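Local coordinates for replication protein B (Plasmid RSF1010, PDB 3H20) that acts as the primase of its plasmid, probably making short primers on single-stranded DNA from which replication can start, at residues A229-V232 and K233-G236; L239-C242 and D243-A247. All coordinates share one frame; numbering follows the deposited sequence.

Interaction 1. Residues A229-V232 and K233-G236; sequences AGLV and KRFG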
# COMPACT_ATOMS: atom_id res chain seq x y z
N ALA A 229 -23.44 1.03 28.28
CA ALA A 229 -22.34 1.50 29.12
C ALA A 229 -22.24 3.03 29.17
O ALA A 229 -21.83 3.60 30.19
CB ALA A 229 -21.01 0.89 28.66
N GLY A 230 -22.60 3.69 28.08
CA GLY A 230 -22.65 5.15 28.02
C GLY A 230 -24.00 5.73 28.43
O GLY A 230 -24.06 6.84 28.97
N LEU A 231 -25.07 4.99 28.19
CA LEU A 231 -26.42 5.48 28.48
C LEU A 231 -26.72 5.54 29.98
O LEU A 231 -27.35 6.50 30.44
CB LEU A 231 -27.49 4.65 27.75
CG LEU A 231 -27.73 4.94 26.26
CD1 LEU A 231 -28.51 3.81 25.60
CD2 LEU A 231 -28.44 6.27 26.05
N VAL A 232 -26.26 4.54 30.72
CA VAL A 232 -26.53 4.42 32.16
C VAL A 232 -25.80 5.48 33.00
O VAL A 232 -26.16 5.73 34.15
CB VAL A 232 -26.24 2.99 32.71
CG1 VAL A 232 -27.02 1.93 31.95
CG2 VAL A 232 -24.73 2.68 32.70
N LYS A 233 -24.78 6.10 32.41
CA LYS A 233 -24.07 7.19 33.06
C LYS A 233 -24.90 8.48 33.11
O LYS A 233 -24.85 9.21 34.11
CB LYS A 233 -22.70 7.43 32.40
CG LYS A 233 -21.74 6.26 32.59
CD LYS A 233 -20.32 6.59 32.19
CE LYS A 233 -19.37 5.48 32.63
NZ LYS A 233 -17.94 5.87 32.55
N ARG A 234 -25.65 8.77 32.05
CA ARG A 234 -26.50 9.97 32.03
C ARG A 234 -27.98 9.71 32.35
O ARG A 234 -28.68 10.63 32.80
CB ARG A 234 -26.32 10.78 30.73
CG ARG A 234 -26.63 10.08 29.42
CD ARG A 234 -26.01 10.85 28.25
NE ARG A 234 -26.52 10.45 26.94
CZ ARG A 234 -26.08 9.40 26.24
NH1 ARG A 234 -25.11 8.63 26.72
NH2 ARG A 234 -26.62 9.12 25.06
N PHE A 235 -28.44 8.48 32.16
CA PHE A 235 -29.83 8.11 32.46
C PHE A 235 -29.94 7.00 33.52
O PHE A 235 -30.80 6.12 33.41
CB PHE A 235 -30.58 7.72 31.18
CG PHE A 235 -30.65 8.81 30.14
CD1 PHE A 235 -31.21 10.05 30.44
CD2 PHE A 235 -30.17 8.59 28.85
CE1 PHE A 235 -31.28 11.06 29.48
CE2 PHE A 235 -30.24 9.60 27.88
CZ PHE A 235 -30.79 10.84 28.20
N GLY A 236 -29.09 7.06 34.54
CA GLY A 236 -29.02 6.03 35.59
C GLY A 236 -30.27 5.85 36.44
O GLY A 236 -30.41 4.84 37.14
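The carbonyl oxygen L231 O takes two backbone donors. F235 N bonds to it at 2.8 Å, nearly along the C=O axis, while R234 N reaches it through a weak, more bent bond at 3.3 Å. R234 then doubles back along the chain. Its CG is tucked in between its own N and C (chi1 59°), and the chain runs extended to NE, which carries the guanidinium back beside the preceding turn. One face of that group lies against the L231 methyl CD2, 3.5 Å from R234 NH2, while its edge faces G230, with G230 O 3.1 Å from R234 NH1. This is the last turn of helix 220-234, in the helical C-terminal part of the primase, where the chain leaves the helix for a short loop. Here the F235 ring meets the same L231 methyl, CD2 to CD2 at 4.0 Å, and has R234 CG above one face, out near the ring's margin. The exposed K233 stretches alongside the carbonyl of A229, its CG 3.6 Å from A229 O. The F235 ring also receives K241 in a cation-pi contact and packs on C242 and I245 of helix 239-252.

Interaction 2. Residues L239-C242 and D243-A247; sequences LSKC and DFIAA
K241 and I245, one turn apart, meet on the opening turns of helix 239-252, part of the C-terminal helix bundle of this primase. Their side chains are skewed against each other and touch through their outer carbons, K241 CE lying 4.1 Å from I245 CD1. K241 runs straight as far as CE and bends only at its last torsion (chi4 71°). I245 places CG1 beside its own backbone N (chi1 -61°), which lays this branch over the preceding turn, 3.5 Å from K241 O. The same oxygen accepts the helical bond from I245 N at 2.9 Å. F244 leaves the helix in another direction: its CB passes K241 O, but the ring leads away from the 239-242 turn to V290 and K289 on helix 279-291. S240 turns back toward the helix start, where D238 OD1 binds both its OG and K241 N. D243 faces the bundle interior. Its buried carboxylate is held by three hydroxyl groups, Y224 at OD1 and Y282 and S268 at OD2, bonds that should keep its rotation fixed and tie three neighbouring parts of the bundle to this helix. L239 O, already bonded to D243 N at 3.0 Å, is joined to the carboxylate by a water, which donates to L239 O at 2.7 Å and, more weakly, to D243 OD1 at 2.8 Å.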
# COMPACT_ATOMS: atom_id res chain seq x y z
N LEU A 239 -33.55 3.10 33.78
CA LEU A 239 -32.91 2.00 33.05
C LEU A 239 -33.74 1.46 31.88
O LEU A 239 -33.18 0.95 30.91
CB LEU A 239 -32.48 0.88 34.00
CG LEU A 239 -31.34 1.24 34.98
CD1 LEU A 239 -31.20 0.19 36.08
CD2 LEU A 239 -30.00 1.45 34.28
N SER A 240 -35.07 1.57 31.97
CA SER A 240 -35.95 1.21 30.86
C SER A 240 -35.78 2.16 29.66
O SER A 240 -35.80 1.72 28.51
CB SER A 240 -37.41 1.14 31.31
OG SER A 240 -37.86 2.40 31.78
N LYS A 241 -35.61 3.45 29.95
CA LYS A 241 -35.30 4.44 28.93
C LYS A 241 -33.97 4.11 28.25
O LYS A 241 -33.86 4.22 27.03
CB LYS A 241 -35.26 5.85 29.54
CG LYS A 241 -34.91 6.96 28.56
CD LYS A 241 -34.76 8.30 29.27
CE LYS A 241 -34.36 9.41 28.31
NZ LYS A 241 -35.46 9.80 27.36
N CYS A 242 -32.97 3.71 29.04
CA CYS A 242 -31.70 3.22 28.52
C CYS A 242 -31.93 2.10 27.51
O CYS A 242 -31.39 2.14 26.40
CB CYS A 242 -30.78 2.73 29.64
SG CYS A 242 -30.10 4.01 30.72
N ASP A 243 -32.73 1.11 27.90
CA ASP A 243 -33.11 0.01 27.00
C ASP A 243 -33.73 0.55 25.71
O ASP A 243 -33.37 0.12 24.62
CB ASP A 243 -34.13 -0.92 27.66
CG ASP A 243 -33.49 -1.99 28.56
OD1 ASP A 243 -32.25 -2.10 28.63
OD2 ASP A 243 -34.26 -2.73 29.20
N PHE A 244 -34.67 1.48 25.85
CA PHE A 244 -35.38 2.05 24.71
C PHE A 244 -34.41 2.69 23.71
O PHE A 244 -34.51 2.46 22.50
CB PHE A 244 -36.43 3.06 25.18
CG PHE A 244 -37.20 3.70 24.06
CD1 PHE A 244 -38.36 3.11 23.58
CD2 PHE A 244 -36.76 4.89 23.48
CE1 PHE A 244 -39.08 3.70 22.54
CE2 PHE A 244 -37.46 5.47 22.43
CZ PHE A 244 -38.62 4.88 21.96
N ILE A 245 -33.49 3.51 24.21
CA ILE A 245 -32.53 4.19 23.35
C ILE A 245 -31.54 3.22 22.69
O ILE A 245 -31.22 3.36 21.51
CB ILE A 245 -31.77 5.33 24.09
CG1 ILE A 245 -32.76 6.40 24.59
CG2 ILE A 245 -30.72 5.96 23.19
CD1 ILE A 245 -32.15 7.51 25.43
N ALA A 246 -31.06 2.23 23.45
CA ALA A 246 -30.19 1.20 22.90
C ALA A 246 -30.92 0.39 21.81
O ALA A 246 -30.38 0.18 20.72
CB ALA A 246 -29.65 0.28 24.01
N ALA A 247 -32.15 -0.02 22.10
CA ALA A 247 -32.97 -0.75 21.13
C ALA A 247 -33.20 0.07 19.86
O ALA A 247 -33.15 -0.46 18.75
CB ALA A 247 -34.31 -1.17 21.74
O HOH W 1 -31.90 -1.44 31.32

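How the interactions relate
Along the chain, interaction 1 comes first, at the C-terminal end of helix 220-234 and the start of the short connection that follows. Interaction 2 opens a few residues later, on the first turns of helix 239-252. Each is a local contact within one continuous run, so neither closes a long loop, and the two stand in series without nesting or crossing. Their centres are about 10 Å apart, and they touch directly: L231 CD1 lies 3.4 Å from C242 O, and L231 CD2 lies 3.7 Å from I245 CG2. V232 against L239 adds to this packing of consecutive helices, while D243 extends the ties to Y282 on helix 279-291 and to S268 just ahead of helix 269-272.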